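Local structure of extracellular solute-binding protein, family 1 (Bifidobacterium longum subsp. infantis, 6FTH) at residues P198-K203 against D277-D282; K288-G293 against K308-P313; L215-T220 against D249-V254. The protein probably captures human milk oligosaccharides at the bacterial cell surface and delivers them to an ABC transporter for uptake. All coordinates share one frame; numbering follows the deposited sequence.

Contact 1 of 3, residues P198-K203 against D277-D282; sequences PMNIRK and DACDTD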
ATOM      1  N   PRO A 198      -6.281 -25.002  -4.695  1.00 13.94           N
ATOM      2  CA  PRO A 198      -5.550 -24.606  -5.901  1.00 15.45           C
ATOM      3  C   PRO A 198      -5.241 -23.123  -5.946  1.00 14.65           C
ATOM      4  O   PRO A 198      -4.092 -22.749  -6.189  1.00 13.63           O
ATOM      5  CB  PRO A 198      -6.469 -25.083  -7.024  1.00 13.35           C
ATOM      6  CG  PRO A 198      -7.189 -26.250  -6.408  1.00 15.10           C
ATOM      7  CD  PRO A 198      -7.464 -25.816  -5.030  1.00 16.60           C
ATOM      8  N   MET A 199      -6.245 -22.284  -5.730  1.00 14.60           N
ATOM      9  CA  MET A 199      -6.076 -20.840  -5.656  1.00 13.71           C
ATOM     10  C   MET A 199      -6.888 -20.342  -4.466  1.00 12.28           C
ATOM     11  O   MET A 199      -8.039 -20.757  -4.290  1.00 15.39           O
ATOM     12  CB  MET A 199      -6.566 -20.184  -6.952  1.00 14.21           C
ATOM     13  CG  MET A 199      -6.445 -18.687  -6.942  1.00 14.39           C
ATOM     14  SD  MET A 199      -6.720 -18.003  -8.598  1.00 15.40           S
ATOM     15  CE  MET A 199      -6.310 -16.247  -8.335  1.00 15.54           C
ATOM     16  N   ASN A 200      -6.284 -19.476  -3.649  1.00 13.05           N
ATOM     17  CA  ASN A 200      -6.946 -18.856  -2.516  1.00 13.40           C
ATOM     18  C   ASN A 200      -7.005 -17.349  -2.716  1.00 14.63           C
ATOM     19  O   ASN A 200      -6.004 -16.727  -3.091  1.00 15.64           O
ATOM     20  CB  ASN A 200      -6.250 -19.191  -1.206  1.00 15.00           C
ATOM     21  CG  ASN A 200      -7.232 -19.312  -0.061  1.00 19.21           C
ATOM     22  OD1 ASN A 200      -8.418 -19.036  -0.213  1.00 20.63           O
ATOM     23  ND2 ASN A 200      -6.734 -19.677   1.097  1.00 19.47           N
ATOM     24  N   ILE A 201      -8.184 -16.775  -2.478  1.00 16.07           N
ATOM     25  CA  ILE A 201      -8.397 -15.344  -2.618  1.00 13.82           C
ATOM     26  C   ILE A 201      -9.029 -14.813  -1.337  1.00 15.26           C
ATOM     27  O   ILE A 201      -9.742 -15.530  -0.625  1.00 15.43           O
ATOM     28  CB  ILE A 201      -9.271 -15.002  -3.857  1.00 15.16           C
ATOM     29  CG1 ILE A 201     -10.601 -15.769  -3.838  1.00 13.71           C
ATOM     30  CG2 ILE A 201      -8.512 -15.284  -5.150  1.00 16.77           C
ATOM     31  CD1 ILE A 201     -11.644 -15.236  -4.836  1.00 14.50           C
ATOM     32  N   ARG A 202      -8.757 -13.546  -1.055  1.00 13.61           N
ATOM     33  CA  ARG A 202      -9.329 -12.820   0.068  1.00 15.57           C
ATOM     34  C   ARG A 202     -10.781 -12.461  -0.190  1.00 18.30           C
ATOM     35  O   ARG A 202     -11.199 -12.252  -1.333  1.00 15.11           O
ATOM     36  CB  ARG A 202      -8.599 -11.489   0.248  1.00 17.82           C
ATOM     37  CG  ARG A 202      -7.231 -11.602   0.903  1.00 19.40           C
ATOM     38  CD  ARG A 202      -6.609 -10.219   1.139  1.00 20.22           C
ATOM     39  NE  ARG A 202      -5.681 -10.246   2.277  1.00 21.48           N
ATOM     40  CZ  ARG A 202      -5.172  -9.172   2.874  1.00 27.32           C
ATOM     41  NH1 ARG A 202      -5.468  -7.950   2.441  1.00 21.28           N
ATOM     42  NH2 ARG A 202      -4.366  -9.324   3.918  1.00 26.38           N
ATOM     43  N   LYS A 203     -11.541 -12.337   0.897  1.00 15.79           N
ATOM     44  CA  LYS A 203     -12.890 -11.825   0.796  1.00 15.39           C
ATOM     45  C   LYS A 203     -12.840 -10.355   0.392  1.00 15.06           C
ATOM     46  O   LYS A 203     -11.791  -9.720   0.424  1.00 13.78           O
ATOM     47  CB  LYS A 203     -13.621 -11.976   2.140  1.00 15.20           C
ATOM     48  CG  LYS A 203     -13.116 -11.060   3.253  1.00 16.57           C
ATOM     49  CD  LYS A 203     -13.962 -11.214   4.541  1.00 18.15           C
ATOM     50  CE  LYS A 203     -15.351 -10.636   4.419  1.00 27.88           C
ATOM     51  NZ  LYS A 203     -15.326  -9.142   4.295  1.00 34.52           N
ATOM     52  N   ASP A 277      -7.094 -13.046   8.099  1.00 26.42           N
ATOM     53  CA  ASP A 277      -6.156 -13.852   8.883  1.00 27.28           C
ATOM     54  C   ASP A 277      -6.316 -15.339   8.577  1.00 22.66           C
ATOM     55  O   ASP A 277      -5.330 -16.067   8.413  1.00 24.15           O
ATOM     56  CB  ASP A 277      -6.360 -13.578  10.379  1.00 33.82           C
ATOM     57  CG  ASP A 277      -5.897 -12.181  10.806  1.00 38.47           C
ATOM     58  OD1 ASP A 277      -5.146 -11.533  10.055  1.00 40.35           O
ATOM     59  OD2 ASP A 277      -6.281 -11.730  11.911  1.00 40.23           O
ATOM     60  N   ALA A 278      -7.558 -15.819   8.511  1.00 23.20           N
ATOM     61  CA  ALA A 278      -7.779 -17.227   8.206  1.00 24.66           C
ATOM     62  C   ALA A 278      -7.243 -17.567   6.831  1.00 24.11           C
ATOM     63  O   ALA A 278      -6.675 -18.642   6.625  1.00 22.74           O
ATOM     64  CB  ALA A 278      -9.271 -17.553   8.278  1.00 28.71           C
ATOM     65  N   CYS A 279      -7.409 -16.653   5.873  1.00 23.59           N
ATOM     66  CA  CYS A 279      -6.889 -16.887   4.536  1.00 22.19           C
ATOM     67  C   CYS A 279      -5.370 -16.976   4.564  1.00 22.52           C
ATOM     68  O   CYS A 279      -4.782 -17.880   3.956  1.00 21.74           O
ATOM     69  CB  CYS A 279      -7.387 -15.769   3.611  1.00 23.57           C
ATOM     70  SG  CYS A 279      -6.975 -15.958   1.848  1.00 21.30           S
ATOM     71  N   ASP A 280      -4.719 -16.080   5.315  1.00 21.72           N
ATOM     72  CA  ASP A 280      -3.272 -16.157   5.484  1.00 22.02           C
ATOM     73  C   ASP A 280      -2.859 -17.472   6.134  1.00 22.88           C
ATOM     74  O   ASP A 280      -1.834 -18.058   5.768  1.00 22.53           O
ATOM     75  CB  ASP A 280      -2.788 -15.004   6.356  1.00 24.82           C
ATOM     76  CG  ASP A 280      -2.749 -13.684   5.619  1.00 31.02           C
ATOM     77  OD1 ASP A 280      -2.844 -13.686   4.370  1.00 29.17           O
ATOM     78  OD2 ASP A 280      -2.620 -12.649   6.307  1.00 28.82           O
ATOM     79  N   THR A 281      -3.634 -17.934   7.117  1.00 23.85           N
ATOM     80  CA  THR A 281      -3.287 -19.169   7.812  1.00 25.60           C
ATOM     81  C   THR A 281      -3.318 -20.358   6.865  1.00 21.43           C
ATOM     82  O   THR A 281      -2.499 -21.275   6.997  1.00 22.28           O
ATOM     83  CB  THR A 281      -4.222 -19.353   9.010  1.00 26.01           C
ATOM     84  OG1 THR A 281      -3.996 -18.282   9.932  1.00 27.79           O
ATOM     85  CG2 THR A 281      -3.975 -20.688   9.721  1.00 28.13           C
ATOM     86  N   ASP A 282      -4.231 -20.354   5.894  1.00 21.52           N
ATOM     87  CA  ASP A 282      -4.237 -21.401   4.877  1.00 21.61           C
ATOM     88  C   ASP A 282      -2.882 -21.488   4.190  1.00 24.14           C
ATOM     89  O   ASP A 282      -2.306 -22.572   4.047  1.00 22.94           O
ATOM     90  CB  ASP A 282      -5.300 -21.109   3.816  1.00 22.61           C
ATOM     91  CG  ASP A 282      -6.732 -21.303   4.304  1.00 25.94           C
ATOM     92  OD1 ASP A 282      -6.981 -22.101   5.238  1.00 28.99           O
ATOM     93  OD2 ASP A 282      -7.632 -20.670   3.708  1.00 20.71           O
TER
HETATM   94  O   HOH W   1      -5.165 -12.690   3.526  1.00 27.57           O
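The flat amide of Asn200 carries the thiol of Cys279 over one face and the carboxylate of Asp282 at its nitrogen end. Cys279 SG sits almost equally far from the three amide atoms, with Asn200 ND2 at 3.8 Å, so the sulfur lies above the whole group. In the amide plane, Asn200 ND2 donates a hydrogen bond of 2.9 Å to Asp282 OD2, bent to 145° and received on the anti side of the carboxylate. The two planes are 27° apart although the side chains cross at about a right angle. Gln283 takes a second bond from ND2, consistent with this turn of the amide, while OD2 has its stronger partner in the salt bridge with Lys274.

The Arg202 guanidinium meets water 1 in its plane. Arg202 NE gives a bond of 2.8 Å to this water, which passes one on to Asp280 OD1 at 2.7 Å. Arg202 NH2 and Asp280 OD2 stay 4.5 Å apart, beyond a salt bridge, so the charges are linked mainly through the water; Phe276 adds a cation-pi contact. Between these polar ends, Cys279 SG also packs 3.7 Å from Ile201 O. With SG anti to the backbone N (chi1 -175°), the thiol projects from the helix to the chain leaving the strand.

This is helix 276-284 laid against the chain as it leaves strand 197-199, an outermost strand of a mixed four-stranded sheet in an alpha/beta lobe, as in solute-binding proteins of ABC transporters.

Contact 2 of 3, residues K288-G293 against K308-P313; sequences KTAKTG and KDQYIP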
ATOM      1  N   LYS A 288       5.414 -26.978   7.006  1.00 26.34           N
ATOM      2  CA  LYS A 288       6.014 -28.181   6.446  1.00 29.48           C
ATOM      3  C   LYS A 288       5.274 -28.671   5.214  1.00 24.49           C
ATOM      4  O   LYS A 288       5.906 -28.995   4.203  1.00 25.80           O
ATOM      5  CB  LYS A 288       6.028 -29.275   7.532  1.00 34.62           C
ATOM      6  CG  LYS A 288       6.706 -30.577   7.134  1.00 40.63           C
ATOM      7  CD  LYS A 288       6.599 -31.610   8.264  1.00 45.58           C
ATOM      8  CE  LYS A 288       7.008 -33.012   7.815  1.00 49.33           C
ATOM      9  NZ  LYS A 288       6.913 -34.009   8.933  1.00 52.58           N
ATOM     10  N   THR A 289       3.941 -28.723   5.263  1.00 25.61           N
ATOM     11  CA  THR A 289       3.129 -29.180   4.139  1.00 25.74           C
ATOM     12  C   THR A 289       2.463 -27.967   3.493  1.00 16.94           C
ATOM     13  O   THR A 289       1.620 -27.313   4.117  1.00 21.16           O
ATOM     14  CB  THR A 289       2.072 -30.167   4.630  1.00 28.73           C
ATOM     15  OG1 THR A 289       2.716 -31.284   5.249  1.00 31.76           O
ATOM     16  CG2 THR A 289       1.219 -30.675   3.472  1.00 27.43           C
ATOM     17  N   ALA A 290       2.845 -27.676   2.256  1.00 20.67           N
ATOM     18  CA  ALA A 290       2.199 -26.599   1.519  1.00 18.60           C
ATOM     19  C   ALA A 290       0.762 -26.981   1.198  1.00 19.24           C
ATOM     20  O   ALA A 290       0.477 -28.130   0.852  1.00 18.35           O
ATOM     21  CB  ALA A 290       2.949 -26.352   0.216  1.00 18.29           C
ATOM     22  N   LYS A 291      -0.137 -25.997   1.271  1.00 17.44           N
ATOM     23  CA  LYS A 291      -1.557 -26.201   1.006  1.00 15.45           C
ATOM     24  C   LYS A 291      -2.084 -25.455  -0.207  1.00 15.75           C
ATOM     25  O   LYS A 291      -3.003 -25.953  -0.857  1.00 16.75           O
ATOM     26  CB  LYS A 291      -2.402 -25.777   2.212  1.00 21.24           C
ATOM     27  CG  LYS A 291      -2.061 -26.498   3.500  1.00 34.84           C
ATOM     28  CD  LYS A 291      -2.606 -27.918   3.525  1.00 29.81           C
ATOM     29  CE  LYS A 291      -2.299 -28.562   4.865  1.00 33.91           C
ATOM     30  NZ  LYS A 291      -2.864 -29.948   4.973  1.00 37.96           N
ATOM     31  N   THR A 292      -1.535 -24.286  -0.541  1.00 16.86           N
ATOM     32  CA  THR A 292      -2.131 -23.417  -1.554  1.00 14.56           C
ATOM     33  C   THR A 292      -1.271 -23.338  -2.810  1.00 12.41           C
ATOM     34  O   THR A 292      -0.053 -23.164  -2.742  1.00 15.23           O
ATOM     35  CB  THR A 292      -2.317 -22.034  -0.959  1.00 16.10           C
ATOM     36  OG1 THR A 292      -3.161 -22.120   0.196  1.00 17.97           O
ATOM     37  CG2 THR A 292      -2.961 -21.081  -1.976  1.00 15.89           C
ATOM     38  N   GLY A 293      -1.922 -23.430  -3.972  1.00 13.05           N
ATOM     39  CA  GLY A 293      -1.219 -23.401  -5.234  1.00 14.29           C
ATOM     40  C   GLY A 293      -0.897 -21.988  -5.708  1.00 14.36           C
ATOM     41  O   GLY A 293       0.242 -21.716  -6.114  1.00 12.82           O
ATOM     42  N   LYS A 308       8.461 -20.903   1.844  1.00 16.27           N
ATOM     43  CA  LYS A 308       8.642 -19.920   0.776  1.00 16.30           C
ATOM     44  C   LYS A 308       9.481 -20.428  -0.383  1.00 17.51           C
ATOM     45  O   LYS A 308       9.314 -19.951  -1.514  1.00 16.57           O
ATOM     46  CB  LYS A 308       9.254 -18.630   1.325  1.00 16.28           C
ATOM     47  CG  LYS A 308      10.637 -18.753   1.886  1.00 20.96           C
ATOM     48  CD  LYS A 308      11.009 -17.445   2.594  1.00 20.48           C
ATOM     49  CE  LYS A 308      12.425 -17.485   3.183  1.00 22.63           C
ATOM     50  NZ  LYS A 308      12.759 -16.186   3.880  1.00 21.68           N
ATOM     51  N   ASP A 309      10.423 -21.352  -0.151  1.00 19.55           N
ATOM     52  CA  ASP A 309      11.261 -21.717  -1.288  1.00 20.33           C
ATOM     53  C   ASP A 309      10.510 -22.550  -2.333  1.00 16.89           C
ATOM     54  O   ASP A 309      11.062 -22.793  -3.404  1.00 20.04           O
ATOM     55  CB  ASP A 309      12.577 -22.402  -0.884  1.00 25.80           C
ATOM     56  CG  ASP A 309      13.507 -21.497  -0.050  1.00 39.13           C
ATOM     57  OD1 ASP A 309      13.639 -20.276  -0.330  1.00 38.57           O
ATOM     58  OD2 ASP A 309      14.129 -22.029   0.893  1.00 48.00           O
ATOM     59  N   GLN A 310       9.255 -22.934  -2.074  1.00 16.54           N
ATOM     60  CA  GLN A 310       8.434 -23.592  -3.091  1.00 17.62           C
ATOM     61  C   GLN A 310       7.738 -22.598  -4.016  1.00 16.84           C
ATOM     62  O   GLN A 310       7.162 -23.027  -5.018  1.00 15.58           O
ATOM     63  CB  GLN A 310       7.351 -24.476  -2.458  1.00 16.17           C
ATOM     64  CG  GLN A 310       7.879 -25.539  -1.493  1.00 17.48           C
ATOM     65  CD  GLN A 310       6.809 -26.512  -1.002  1.00 17.31           C
ATOM     66  OE1 GLN A 310       5.832 -26.815  -1.703  1.00 17.78           O
ATOM     67  NE2 GLN A 310       6.996 -27.019   0.216  1.00 21.18           N
ATOM     68  N   TYR A 311       7.777 -21.302  -3.709  1.00 15.46           N
ATOM     69  CA  TYR A 311       6.900 -20.330  -4.359  1.00 13.26           C
ATOM     70  C   TYR A 311       7.700 -19.290  -5.120  1.00 14.39           C
ATOM     71  O   TYR A 311       8.756 -18.831  -4.655  1.00 15.95           O
ATOM     72  CB  TYR A 311       5.976 -19.643  -3.348  1.00 15.01           C
ATOM     73  CG  TYR A 311       4.936 -20.572  -2.789  1.00 15.00           C
ATOM     74  CD1 TYR A 311       5.226 -21.398  -1.708  1.00 15.12           C
ATOM     75  CD2 TYR A 311       3.679 -20.655  -3.355  1.00 13.40           C
ATOM     76  CE1 TYR A 311       4.271 -22.256  -1.192  1.00 15.53           C
ATOM     77  CE2 TYR A 311       2.707 -21.497  -2.839  1.00 16.05           C
ATOM     78  CZ  TYR A 311       3.018 -22.321  -1.765  1.00 16.18           C
ATOM     79  OH  TYR A 311       2.069 -23.193  -1.259  1.00 16.97           O
ATOM     80  N   ILE A 312       7.166 -18.900  -6.279  1.00 13.91           N
ATOM     81  CA  ILE A 312       7.735 -17.814  -7.066  1.00 13.41           C
ATOM     82  C   ILE A 312       6.654 -16.799  -7.416  1.00 11.91           C
ATOM     83  O   ILE A 312       5.458 -17.144  -7.503  1.00 12.59           O
ATOM     84  CB  ILE A 312       8.408 -18.319  -8.349  1.00 13.58           C
ATOM     85  CG1 ILE A 312       7.375 -18.923  -9.313  1.00 15.70           C
ATOM     86  CG2 ILE A 312       9.497 -19.346  -7.987  1.00 13.86           C
ATOM     87  CD1 ILE A 312       7.931 -19.332 -10.672  1.00 15.82           C
ATOM     88  N   PRO A 313       7.033 -15.544  -7.654  1.00 12.19           N
ATOM     89  CA  PRO A 313       6.091 -14.576  -8.217  1.00 11.94           C
ATOM     90  C   PRO A 313       6.051 -14.801  -9.713  1.00 12.32           C
ATOM     91  O   PRO A 313       7.096 -14.979 -10.348  1.00 14.65           O
ATOM     92  CB  PRO A 313       6.750 -13.222  -7.900  1.00 12.47           C
ATOM     93  CG  PRO A 313       8.116 -13.548  -7.236  1.00 13.33           C
ATOM     94  CD  PRO A 313       8.384 -14.983  -7.541  1.00 12.36           C
TER
HETATM   95  O   HOH W   2       5.171 -29.334   1.405  1.00 31.16           O
HETATM   96  O   HOH W   3       0.772 -23.208   1.240  1.00 15.99           O
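Hydrogen bonding centres on Tyr311, whose OH donates to Thr292 O over a short 2.6 Å. The carbonyl oxygen lies at the edge of the ring, and the hydroxyl lies in the carbonyl plane at a C=O...O angle of 147°. Water 3 donates to the same hydroxyl at 2.8 Å from Tyr311 OH and accepts from Lys291 N. Water 2 makes the other bridge: it donates to Lys288 O and accepts from Ala290 N and, at 3.2 Å, from Gln310 NE2.

The sheet order explains the long reach. Strand 154-158 lies between strands 292-297 and 311-313, antiparallel to both, so Tyr311 and Gln310 span the end of the middle strand. There Asn158 bonds Gln310 OE1 and, weakly, the tyrosine hydroxyl.

Van der Waals contact falls to Ala290: its CB lies 3.5 Å from Gln310 OE1 and 3.6 Å from Tyr311 OH, with the ring carbon CZ just behind and Trp161 packed on the same methyl. A phenylalanine in place of Tyr311 would probably keep the stack on Phe304 but leave Thr292 O and water 3 without their hydroxyl mate. Gln310, extended beyond CG, brings its amide alongside the Ala290 methyl.

Contact 3 of 3, residues L215-T220 against D249-V254; sequences LLLNST and DEYKQV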
ATOM      1  N   LEU A 215      -6.986  -8.093  -8.581  1.00 11.75           N
ATOM      2  CA  LEU A 215      -5.727  -7.965  -9.298  1.00 10.54           C
ATOM      3  C   LEU A 215      -5.771  -8.660 -10.657  1.00 11.58           C
ATOM      4  O   LEU A 215      -4.941  -8.348 -11.518  1.00 11.05           O
ATOM      5  CB  LEU A 215      -4.594  -8.500  -8.439  1.00 11.28           C
ATOM      6  CG  LEU A 215      -4.184  -7.623  -7.267  1.00 11.15           C
ATOM      7  CD1 LEU A 215      -3.335  -8.429  -6.311  1.00 12.35           C
ATOM      8  CD2 LEU A 215      -3.421  -6.374  -7.744  1.00 12.68           C
ATOM      9  N   LEU A 216      -6.713  -9.584 -10.887  1.00 10.61           N
ATOM     10  CA  LEU A 216      -6.880 -10.168 -12.221  1.00 10.13           C
ATOM     11  C   LEU A 216      -7.366  -9.155 -13.258  1.00 10.73           C
ATOM     12  O   LEU A 216      -7.332  -9.457 -14.456  1.00 11.95           O
ATOM     13  CB  LEU A 216      -7.797 -11.405 -12.197  1.00 12.65           C
ATOM     14  CG  LEU A 216      -7.164 -12.669 -11.614  1.00 16.21           C
ATOM     15  CD1 LEU A 216      -8.094 -13.842 -11.891  1.00 16.83           C
ATOM     16  CD2 LEU A 216      -5.795 -12.965 -12.178  1.00 15.15           C
ATOM     17  N   LEU A 217      -7.791  -7.957 -12.841  1.00 11.78           N
ATOM     18  CA  LEU A 217      -8.073  -6.925 -13.839  1.00 11.08           C
ATOM     19  C   LEU A 217      -6.850  -6.630 -14.689  1.00 11.12           C
ATOM     20  O   LEU A 217      -6.977  -6.282 -15.869  1.00 10.82           O
ATOM     21  CB  LEU A 217      -8.535  -5.631 -13.168  1.00  9.89           C
ATOM     22  CG  LEU A 217      -9.976  -5.627 -12.665  1.00 12.41           C
ATOM     23  CD1 LEU A 217     -10.228  -4.522 -11.647  1.00 14.87           C
ATOM     24  CD2 LEU A 217     -10.929  -5.490 -13.858  1.00 12.97           C
ATOM     25  N   ASN A 218      -5.648  -6.804 -14.132  1.00 10.02           N
ATOM     26  CA  ASN A 218      -4.439  -6.564 -14.916  1.00  8.62           C
ATOM     27  C   ASN A 218      -4.341  -7.520 -16.108  1.00 10.13           C
ATOM     28  O   ASN A 218      -3.775  -7.157 -17.157  1.00  9.44           O
ATOM     29  CB  ASN A 218      -3.216  -6.694 -14.002  1.00  9.54           C
ATOM     30  CG  ASN A 218      -3.127  -5.553 -12.995  1.00  9.65           C
ATOM     31  OD1 ASN A 218      -2.872  -4.382 -13.349  1.00  9.41           O
ATOM     32  ND2 ASN A 218      -3.343  -5.877 -11.725  1.00 10.82           N
ATOM     33  N   SER A 219      -4.897  -8.727 -15.967  1.00  9.98           N
ATOM     34  CA  SER A 219      -4.965  -9.696 -17.061  1.00 11.55           C
ATOM     35  C   SER A 219      -5.699  -9.137 -18.254  1.00 11.56           C
ATOM     36  O   SER A 219      -5.462  -9.589 -19.382  1.00 12.82           O
ATOM     37  CB  SER A 219      -5.745 -10.948 -16.643  1.00 10.78           C
ATOM     38  OG  SER A 219      -5.114 -11.605 -15.576  1.00 14.84           O
ATOM     39  N   THR A 220      -6.634  -8.225 -18.018  1.00 10.38           N
ATOM     40  CA  THR A 220      -7.505  -7.699 -19.065  1.00 10.04           C
ATOM     41  C   THR A 220      -6.965  -6.439 -19.702  1.00 13.68           C
ATOM     42  O   THR A 220      -7.589  -5.932 -20.653  1.00 13.31           O
ATOM     43  CB  THR A 220      -8.915  -7.408 -18.519  1.00 11.17           C
ATOM     44  OG1 THR A 220      -8.926  -6.215 -17.719  1.00 12.45           O
ATOM     45  CG2 THR A 220      -9.451  -8.565 -17.702  1.00 13.50           C
ATOM     46  N   ASP A 249     -16.713  -4.280 -19.119  1.00 16.19           N
ATOM     47  CA  ASP A 249     -16.720  -5.674 -19.546  1.00 16.44           C
ATOM     48  C   ASP A 249     -15.559  -6.441 -18.907  1.00 16.11           C
ATOM     49  O   ASP A 249     -15.695  -7.624 -18.573  1.00 14.33           O
ATOM     50  CB  ASP A 249     -16.643  -5.741 -21.067  1.00 20.14           C
ATOM     51  CG  ASP A 249     -17.889  -5.179 -21.753  1.00 39.27           C
ATOM     52  OD1 ASP A 249     -19.005  -5.260 -21.173  1.00 39.58           O
ATOM     53  OD2 ASP A 249     -17.742  -4.679 -22.898  1.00 45.25           O
ATOM     54  N   GLU A 250     -14.426  -5.775 -18.702  1.00 15.37           N
ATOM     55  CA  GLU A 250     -13.277  -6.425 -18.079  1.00 13.55           C
ATOM     56  C   GLU A 250     -13.609  -6.942 -16.683  1.00 13.64           C
ATOM     57  O   GLU A 250     -13.257  -8.078 -16.330  1.00 12.35           O
ATOM     58  CB  GLU A 250     -12.126  -5.441 -18.000  1.00 13.30           C
ATOM     59  CG  GLU A 250     -11.497  -5.115 -19.333  1.00 13.62           C
ATOM     60  CD  GLU A 250     -12.106  -3.917 -20.078  1.00 15.42           C
ATOM     61  OE1 GLU A 250     -13.259  -3.518 -19.820  1.00 16.78           O
ATOM     62  OE2 GLU A 250     -11.394  -3.360 -20.942  1.00 18.37           O
ATOM     63  N   TYR A 251     -14.246  -6.102 -15.858  1.00 13.12           N
ATOM     64  CA  TYR A 251     -14.652  -6.509 -14.511  1.00 12.53           C
ATOM     65  C   TYR A 251     -15.653  -7.658 -14.581  1.00 13.35           C
ATOM     66  O   TYR A 251     -15.561  -8.641 -13.832  1.00 13.12           O
ATOM     67  CB  TYR A 251     -15.256  -5.290 -13.787  1.00 12.96           C
ATOM     68  CG  TYR A 251     -15.510  -5.408 -12.293  1.00 13.87           C
ATOM     69  CD1 TYR A 251     -14.459  -5.540 -11.403  1.00 13.82           C
ATOM     70  CD2 TYR A 251     -16.789  -5.333 -11.783  1.00 14.98           C
ATOM     71  CE1 TYR A 251     -14.681  -5.632 -10.030  1.00 15.99           C
ATOM     72  CE2 TYR A 251     -17.025  -5.410 -10.417  1.00 12.90           C
ATOM     73  CZ  TYR A 251     -15.967  -5.567  -9.549  1.00 14.66           C
ATOM     74  OH  TYR A 251     -16.153  -5.655  -8.202  1.00 14.96           O
ATOM     75  N   LYS A 252     -16.630  -7.549 -15.476  1.00 13.44           N
ATOM     76  CA  LYS A 252     -17.575  -8.645 -15.675  1.00 13.00           C
ATOM     77  C   LYS A 252     -16.852  -9.955 -16.004  1.00 13.77           C
ATOM     78  O   LYS A 252     -17.191 -11.010 -15.461  1.00 15.53           O
ATOM     79  CB  LYS A 252     -18.555  -8.285 -16.797  1.00 16.00           C
ATOM     80  CG  LYS A 252     -19.587  -9.398 -17.080  1.00 18.64           C
ATOM     81  CD  LYS A 252     -20.859  -8.960 -17.836  1.00 26.43           C
ATOM     82  CE  LYS A 252     -20.589  -8.127 -19.052  1.00 30.98           C
ATOM     83  NZ  LYS A 252     -21.877  -7.840 -19.761  1.00 43.13           N
ATOM     84  N   GLN A 253     -15.866  -9.909 -16.898  1.00 13.65           N
ATOM     85  CA  GLN A 253     -15.151 -11.114 -17.300  1.00 14.43           C
ATOM     86  C   GLN A 253     -14.338 -11.703 -16.153  1.00 13.96           C
ATOM     87  O   GLN A 253     -14.267 -12.930 -16.014  1.00 14.28           O
ATOM     88  CB  GLN A 253     -14.285 -10.824 -18.521  1.00 17.20           C
ATOM     89  CG  GLN A 253     -15.111 -10.519 -19.798  1.00 21.85           C
ATOM     90  CD  GLN A 253     -16.306 -11.466 -19.974  1.00 29.53           C
ATOM     91  OE1 GLN A 253     -16.167 -12.685 -19.859  1.00 31.55           O
ATOM     92  NE2 GLN A 253     -17.494 -10.900 -20.214  1.00 31.19           N
ATOM     93  N   VAL A 254     -13.709 -10.852 -15.336  1.00 13.55           N
ATOM     94  CA  VAL A 254     -12.995 -11.346 -14.159  1.00 13.45           C
ATOM     95  C   VAL A 254     -13.953 -12.084 -13.236  1.00 14.00           C
ATOM     96  O   VAL A 254     -13.645 -13.170 -12.722  1.00 13.93           O
ATOM     97  CB  VAL A 254     -12.302 -10.195 -13.422  1.00 12.54           C
ATOM     98  CG1 VAL A 254     -11.805 -10.664 -12.066  1.00 12.86           C
ATOM     99  CG2 VAL A 254     -11.168  -9.664 -14.257  1.00 12.96           C
TER
HETATM  100  O   HOH W   4      -8.666  -3.447 -21.163  1.00 16.09           O
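Leu217 drives its CD2 methyl into a shallow hollow on the helix, floored by the backbone of Tyr251 and walled by Glu250 and Val254. Leu217 CD2 comes to 3.9 Å from Tyr251 CA, meets the edge of the tyrosine ring near its plane, and touches Val254 CG2 at 4.2 Å. Val254 returns the fit as a two-pronged bump: its CG2 rests over the gap between Leu216 O, 3.8 Å away, and Thr220 CG2, while its CG1 lies against Leu216 CB at 4.1 Å.

At the other end Thr220 fits closely to Glu250, with Thr220 OG1 only 3.2 Å from Glu250 CG. That hydroxyl is turned between the backbone N and the carbonyl carbon (chi1 75°), where it bonds Leu217 O at 2.7 Å, in the carbonyl plane on a lone pair. The bond holds the threonine rotation and keeps its methyl directed at Val254. A bend at chi2 (90°) turns the Glu250 carboxylate to water 4, which donates to Glu250 OE2 at 2.7 Å and to Thr220 O.

No direct hydrogen bond joins the two segments. Beyond them, Tyr251 OH bonds Thr478, Tyr494 of helix 487-500 packs on Tyr251, and Leu216 reaches Phe296 in strand 292-297. Here a 3-10 turn and the helical bend after it, in the connection between strands 197-199 and 235-238, pack on the first turns of helix 249-263 in a solute-binding-protein alpha/beta lobe.

How the contacts relate
Contacts 1 and 2 adjoin on the same sheet, where strands 197-199 and 292-297 are neighbours. Their centres are 13 Å apart, and they touch directly: Asp282 O packs 3.7 Å from Lys291 CB, and Asn200 CB 3.9 Å from Thr292 CG2. Gln283 couples them further, accepting bonds from Asn200 and Thr292. Contact 3 falls within the chain span bracketed by contact 1; their nearest atoms are about 5 Å apart, and Tyr258 of helix 249-263 fills in by touching both Ile201 and Leu216. Contact 2 is more remote from contact 3, with centres about 25 Å apart. None of the three can be assigned to the oligosaccharide site.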